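Local coordinates for OLD nuclease (Thermus scotoductus, PDB 6P74), which degrades linear and supercoiled double-stranded DNA from 5' to 3' with divalent metal ions, nicks circular DNA, and hydrolyses ATP in a DNA-stimulated manner, at residues Ser311-Val317 and Asn365-Phe369; Val336-Arg340 and Lys420-Ile424. All blocks are in the same frame, centred on the assembly; numbering follows the deposited sequence.

Interaction 1 (Ser311-Val317 and Asn365-Phe369); sequences SPIFADV and NEVLF
The amide of Asn-365 grips the loop 311-317 at two points, and its shorter bond runs from ND2 to Pro-312 O at 2.7 Å. The partner loop follows strand 304-308 of the P-loop ATPase core, where ABC-type ATPases carry their H-loop, and Asn-365 lies on a 3-10 turn near the end of the ATPase region. ND2 approaches Pro-312 O nearly head-on, with a C=O...N angle of 160°, although the proline oxygen lies somewhat out of the amide plane. At the other end of the amide, OD1 accepts from Val-317 N at 2.8 Å; this N-H points almost straight at the oxygen but reaches it from above the carbonyl plane, not along a lone pair. Asparagine suits the place because a single flat group offers a donor and an acceptor to two backbone atoms five residues apart, and together the bonds fix its rotation. Its CG stands anti to the carbonyl carbon and beside the backbone N (chi1 -58°), which carries the amide toward both partners.

Around this polar clasp most of the contact is made by carbon atoms. Pro-312, whose nitrogen carries no hydrogen to satisfy, sets its CB 3.7 Å from Asn-365 CB and crosses Phe-369 at about a right angle. Ala-315 is small enough to let Leu-368 CD1 and Phe-369 CZ both close on its CB. Phe-369 also packs on Val-27 of strand 23-27, near the P-loop, while Leu-368 and Val-317 touch helix 409-422 of the Toprim domain. Before the proline, Ser-311 OG accepts from Ile-313 N in an ST turn and also bonds Gln-287. At the exposed margin the bent chain of Glu-366 turns back, leaving OE2 3.3 Å from Pro-312 CG.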
loop_
_atom_site.group_PDB
_atom_site.type_symbol
_atom_site.label_atom_id
_atom_site.label_comp_id
_atom_site.label_asym_id
_atom_site.label_seq_id
_atom_site.Cartn_x
_atom_site.Cartn_y
_atom_site.Cartn_z
ATOM N N SER A 311 -15.434 -9.621 -11.329
ATOM C CA SER A 311 -16.620 -9.532 -12.158
ATOM C C SER A 311 -16.748 -10.766 -13.019
ATOM O O SER A 311 -15.785 -11.135 -13.700
ATOM C CB SER A 311 -16.558 -8.300 -13.051
ATOM O OG SER A 311 -17.615 -8.315 -14.004
ATOM N N PRO A 312 -17.901 -11.436 -13.031
ATOM C CA PRO A 312 -18.095 -12.526 -13.996
ATOM C C PRO A 312 -18.128 -12.051 -15.450
ATOM O O PRO A 312 -18.172 -12.884 -16.363
ATOM C CB PRO A 312 -19.434 -13.145 -13.572
ATOM C CG PRO A 312 -20.139 -12.061 -12.819
ATOM C CD PRO A 312 -19.066 -11.230 -12.160
ATOM N N ILE A 313 -18.140 -10.752 -15.702
ATOM C CA ILE A 313 -18.137 -10.313 -17.086
ATOM C C ILE A 313 -16.730 -10.379 -17.659
ATOM O O ILE A 313 -16.556 -10.709 -18.835
ATOM C CB ILE A 313 -18.762 -8.913 -17.183
ATOM C CG1 ILE A 313 -20.276 -9.011 -16.913
ATOM C CG2 ILE A 313 -18.487 -8.284 -18.529
ATOM C CD1 ILE A 313 -20.845 -7.767 -16.220
ATOM N N PHE A 314 -15.708 -10.147 -16.830
ATOM C CA PHE A 314 -14.309 -10.227 -17.242
ATOM C C PHE A 314 -13.688 -11.608 -17.038
ATOM O O PHE A 314 -12.532 -11.825 -17.428
ATOM C CB PHE A 314 -13.480 -9.182 -16.485
ATOM C CG PHE A 314 -13.754 -7.769 -16.904
ATOM C CD1 PHE A 314 -14.799 -7.050 -16.331
ATOM C CD2 PHE A 314 -12.971 -7.157 -17.875
ATOM C CE1 PHE A 314 -15.059 -5.747 -16.728
ATOM C CE2 PHE A 314 -13.217 -5.850 -18.275
ATOM C CZ PHE A 314 -14.260 -5.142 -17.700
ATOM N N ALA A 315 -14.397 -12.548 -16.433
ATOM C CA ALA A 315 -13.838 -13.877 -16.202
ATOM C C ALA A 315 -14.770 -14.859 -16.902
ATOM O O ALA A 315 -15.721 -15.364 -16.301
ATOM C CB ALA A 315 -13.679 -14.155 -14.730
ATOM N N ASP A 316 -14.487 -15.109 -18.181
ATOM C CA ASP A 316 -15.363 -15.870 -19.066
ATOM C C ASP A 316 -14.979 -17.343 -19.037
ATOM O O ASP A 316 -13.837 -17.689 -19.363
ATOM C CB ASP A 316 -15.258 -15.332 -20.490
ATOM C CG ASP A 316 -16.452 -15.683 -21.329
ATOM O OD1 ASP A 316 -16.780 -16.894 -21.449
ATOM O OD2 ASP A 316 -17.074 -14.731 -21.856
ATOM N N VAL A 317 -15.934 -18.215 -18.686
ATOM C CA VAL A 317 -15.611 -19.638 -18.649
ATOM C C VAL A 317 -15.290 -20.167 -20.046
ATOM O O VAL A 317 -14.536 -21.134 -20.186
ATOM C CB VAL A 317 -16.738 -20.456 -17.990
ATOM C CG1 VAL A 317 -17.939 -20.328 -18.800
ATOM C CG2 VAL A 317 -16.387 -21.903 -17.946
ATOM N N ASN A 365 -20.467 -17.779 -15.333
ATOM C CA ASN A 365 -19.116 -17.467 -14.857
ATOM C C ASN A 365 -19.048 -17.349 -13.335
ATOM O O ASN A 365 -17.955 -17.449 -12.771
ATOM C CB ASN A 365 -18.600 -16.177 -15.511
ATOM C CG ASN A 365 -18.570 -16.261 -17.035
ATOM O OD1 ASN A 365 -18.373 -17.331 -17.609
ATOM N ND2 ASN A 365 -18.759 -15.124 -17.691
ATOM N N GLU A 366 -20.184 -17.125 -12.665
ATOM C CA GLU A 366 -20.230 -17.130 -11.205
ATOM C C GLU A 366 -19.544 -18.351 -10.603
ATOM O O GLU A 366 -19.064 -18.302 -9.462
ATOM C CB GLU A 366 -21.689 -17.094 -10.738
ATOM C CG GLU A 366 -22.443 -15.835 -11.128
ATOM C CD GLU A 366 -21.959 -14.615 -10.379
ATOM O OE1 GLU A 366 -21.228 -14.776 -9.367
ATOM O OE2 GLU A 366 -22.315 -13.492 -10.802
ATOM N N VAL A 367 -19.508 -19.465 -11.334
ATOM C CA VAL A 367 -18.810 -20.636 -10.818
ATOM C C VAL A 367 -17.407 -20.279 -10.378
ATOM O O VAL A 367 -16.863 -20.896 -9.460
ATOM C CB VAL A 367 -18.777 -21.759 -11.870
ATOM C CG1 VAL A 367 -18.559 -23.075 -11.201
ATOM C CG2 VAL A 367 -20.079 -21.823 -12.595
ATOM N N LEU A 368 -16.783 -19.299 -11.031
ATOM C CA LEU A 368 -15.394 -18.985 -10.738
ATOM C C LEU A 368 -15.229 -18.236 -9.429
ATOM O O LEU A 368 -14.102 -18.110 -8.952
ATOM C CB LEU A 368 -14.780 -18.169 -11.877
ATOM C CG LEU A 368 -14.902 -18.815 -13.252
ATOM C CD1 LEU A 368 -14.578 -17.775 -14.320
ATOM C CD2 LEU A 368 -13.990 -20.015 -13.360
ATOM N N PHE A 369 -16.310 -17.749 -8.826
ATOM C CA PHE A 369 -16.197 -16.930 -7.630
ATOM C C PHE A 369 -16.752 -17.607 -6.391
ATOM O O PHE A 369 -16.801 -16.983 -5.332
ATOM C CB PHE A 369 -16.880 -15.583 -7.874
ATOM C CG PHE A 369 -16.311 -14.875 -9.048
ATOM C CD1 PHE A 369 -15.055 -14.302 -8.973
ATOM C CD2 PHE A 369 -16.975 -14.857 -10.250
ATOM C CE1 PHE A 369 -14.506 -13.675 -10.057
ATOM C CE2 PHE A 369 -16.425 -14.233 -11.341
ATOM C CZ PHE A 369 -15.193 -13.650 -11.249
#

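Interaction 2 (Val336-Arg340 and Lys420-Ile424); sequences VSYVR and KALDI. With SO4 (sulfate ion), chain G.
Tyr-338, whose CA meets Leu-422 CD2 at 3.6 Å, turns one face of its ring to a sulfate ion: O2 sits over the ring centre, 3.3 Å above the plane. Sulfate O1 lies off the edge of the Arg-340 guanidinium, near its plane, but the closer approach is by the side-chain carbons, CG being 3.7 Å from O2; NE pairs instead with Glu-342 in a salt bridge. Tyr-338 CG stands between its backbone N and carbonyl carbon (chi1 53°), which folds the ring back so that its face lies against the sulfate that its own N-H reaches through two weak bonds, to O2 and O3. The ion, probably from the crystallisation liquor, thus borders both segments, with Ala-421 O 3.6 Å from its O3.

The direct contact is small. Ser-337, compact and polar, faces the last helical turn and places OG 3.4 Å from Leu-422 O, at best a weak bond; Arg-327 also donates weakly to that carbonyl. Val-339 CG2 meets Ala-421 CB at 3.8 Å, where the short alanine lets the two backbones come close. Leucine suits the next position because its branched end reaches the backbone of Tyr-338.

Beyond Leu-422, Asp-423 takes a positive phi of 60° and closes helix 409-422 with a Schellman motif. The Toprim helix end so capped abuts the end of edge strand 334-337 of the ATPase sheet, a junction between the two domains.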
loop_
_atom_site.group_PDB
_atom_site.type_symbol
_atom_site.label_atom_id
_atom_site.label_comp_id
_atom_site.label_asym_id
_atom_site.label_seq_id
_atom_site.Cartn_x
_atom_site.Cartn_y
_atom_site.Cartn_z
ATOM N N VAL A 336 -2.029 -21.409 -7.013
ATOM C CA VAL A 336 -2.639 -20.896 -8.234
ATOM C C VAL A 336 -3.055 -22.070 -9.100
ATOM O O VAL A 336 -2.283 -23.016 -9.277
ATOM C CB VAL A 336 -1.679 -19.985 -9.008
ATOM C CG1 VAL A 336 -2.374 -19.435 -10.251
ATOM C CG2 VAL A 336 -1.160 -18.885 -8.116
ATOM N N SER A 337 -4.258 -21.997 -9.667
ATOM C CA SER A 337 -4.810 -23.042 -10.517
ATOM C C SER A 337 -5.136 -22.477 -11.887
ATOM O O SER A 337 -5.482 -21.300 -12.014
ATOM C CB SER A 337 -6.114 -23.646 -9.929
ATOM O OG SER A 337 -5.971 -23.885 -8.548
ATOM N N TYR A 338 -5.080 -23.346 -12.895
ATOM C CA TYR A 338 -5.280 -23.003 -14.299
ATOM C C TYR A 338 -5.329 -24.295 -15.102
ATOM O O TYR A 338 -4.903 -25.354 -14.632
ATOM C CB TYR A 338 -4.167 -22.085 -14.828
ATOM C CG TYR A 338 -2.765 -22.622 -14.597
ATOM C CD1 TYR A 338 -2.178 -23.510 -15.498
ATOM C CD2 TYR A 338 -2.040 -22.258 -13.480
ATOM C CE1 TYR A 338 -0.906 -24.029 -15.290
ATOM C CE2 TYR A 338 -0.741 -22.761 -13.262
ATOM C CZ TYR A 338 -0.177 -23.644 -14.178
ATOM O OH TYR A 338 1.100 -24.158 -13.975
ATOM N N VAL A 339 -5.862 -24.201 -16.319
ATOM C CA VAL A 339 -5.855 -25.354 -17.209
ATOM C C VAL A 339 -4.418 -25.612 -17.656
ATOM O O VAL A 339 -3.762 -24.734 -18.226
ATOM C CB VAL A 339 -6.782 -25.132 -18.408
ATOM C CG1 VAL A 339 -6.829 -26.383 -19.239
ATOM C CG2 VAL A 339 -8.195 -24.770 -17.942
ATOM N N ARG A 340 -3.919 -26.814 -17.377
ATOM C CA ARG A 340 -2.583 -27.211 -17.800
ATOM C C ARG A 340 -2.523 -27.379 -19.315
ATOM O O ARG A 340 -3.523 -27.685 -19.967
ATOM C CB ARG A 340 -2.165 -28.515 -17.117
ATOM C CG ARG A 340 -2.083 -28.438 -15.598
ATOM C CD ARG A 340 -1.566 -29.738 -14.963
ATOM N NE ARG A 340 -0.190 -30.051 -15.373
ATOM C CZ ARG A 340 0.905 -29.400 -14.963
ATOM N NH1 ARG A 340 0.811 -28.375 -14.117
ATOM N NH2 ARG A 340 2.104 -29.766 -15.413
ATOM N N LYS A 420 -12.876 -28.876 -12.579
ATOM C CA LYS A 420 -11.832 -29.848 -12.299
ATOM C C LYS A 420 -10.451 -29.217 -12.465
ATOM O O LYS A 420 -9.605 -29.299 -11.564
ATOM C CB LYS A 420 -12.001 -31.081 -13.191
ATOM C CG LYS A 420 -12.310 -32.344 -12.383
ATOM C CD LYS A 420 -12.469 -33.595 -13.222
ATOM C CE LYS A 420 -11.588 -33.615 -14.468
ATOM N NZ LYS A 420 -11.844 -34.819 -15.337
ATOM N N ALA A 421 -10.221 -28.527 -13.588
ATOM C CA ALA A 421 -8.915 -27.901 -13.814
ATOM C C ALA A 421 -8.611 -26.802 -12.796
ATOM O O ALA A 421 -7.441 -26.487 -12.547
ATOM C CB ALA A 421 -8.838 -27.327 -15.237
ATOM N N LEU A 422 -9.632 -26.205 -12.193
ATOM C CA LEU A 422 -9.404 -25.088 -11.284
ATOM C C LEU A 422 -9.495 -25.477 -9.828
ATOM O O LEU A 422 -9.314 -24.611 -8.969
ATOM C CB LEU A 422 -10.384 -23.941 -11.553
ATOM C CG LEU A 422 -10.140 -23.211 -12.882
ATOM C CD1 LEU A 422 -11.024 -21.953 -13.025
ATOM C CD2 LEU A 422 -8.672 -22.890 -13.076
ATOM N N ASP A 423 -9.808 -26.740 -9.531
ATOM C CA ASP A 423 -10.014 -27.208 -8.163
ATOM C C ASP A 423 -11.157 -26.474 -7.458
ATOM O O ASP A 423 -11.090 -26.173 -6.263
ATOM C CB ASP A 423 -8.721 -27.122 -7.358
ATOM C CG ASP A 423 -7.804 -28.292 -7.631
ATOM O OD1 ASP A 423 -8.209 -29.432 -7.288
ATOM O OD2 ASP A 423 -6.713 -28.075 -8.222
ATOM N N ILE A 424 -12.243 -26.222 -8.175
ATOM C CA ILE A 424 -13.484 -25.748 -7.567
ATOM C C ILE A 424 -14.310 -26.979 -7.200
ATOM O O ILE A 424 -14.544 -27.828 -8.070
ATOM C CB ILE A 424 -14.253 -24.826 -8.519
ATOM C CG1 ILE A 424 -13.350 -23.687 -8.980
ATOM C CG2 ILE A 424 -15.477 -24.268 -7.849
ATOM C CD1 ILE A 424 -13.753 -23.102 -10.324
HETATM S S SO4 G . -2.932 -26.535 -11.736
HETATM O O1 SO4 G . -3.060 -27.967 -11.981
HETATM O O2 SO4 G . -2.725 -25.854 -13.009
HETATM O O3 SO4 G . -4.157 -26.046 -11.114
HETATM O O4 SO4 G . -1.791 -26.282 -10.861
#

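How the interactions relate
Both interactions lie where the ATPase core meets helix 409-422 of the Toprim domain, about 14 Å apart between centres. Interaction 1 joins two loops within the ATPase region and is the larger, though both are partly buried; its Asn-365 amide is held by two sound hydrogen bonds amid apolar neighbours close to the P-loop. Interaction 2 links ATPase edge strand to Toprim helix end; it is smaller, relies on van der Waals contact and weak bonds, and borders a bound anion. They meet directly: Leu-368 CD2 packs on Leu-422 CD1 at 3.6 Å, tying the two contacts together across the domain boundary, and Ile-424 CD1 lies 3.9 Å from Val-367 O. Their segments alternate along the chain.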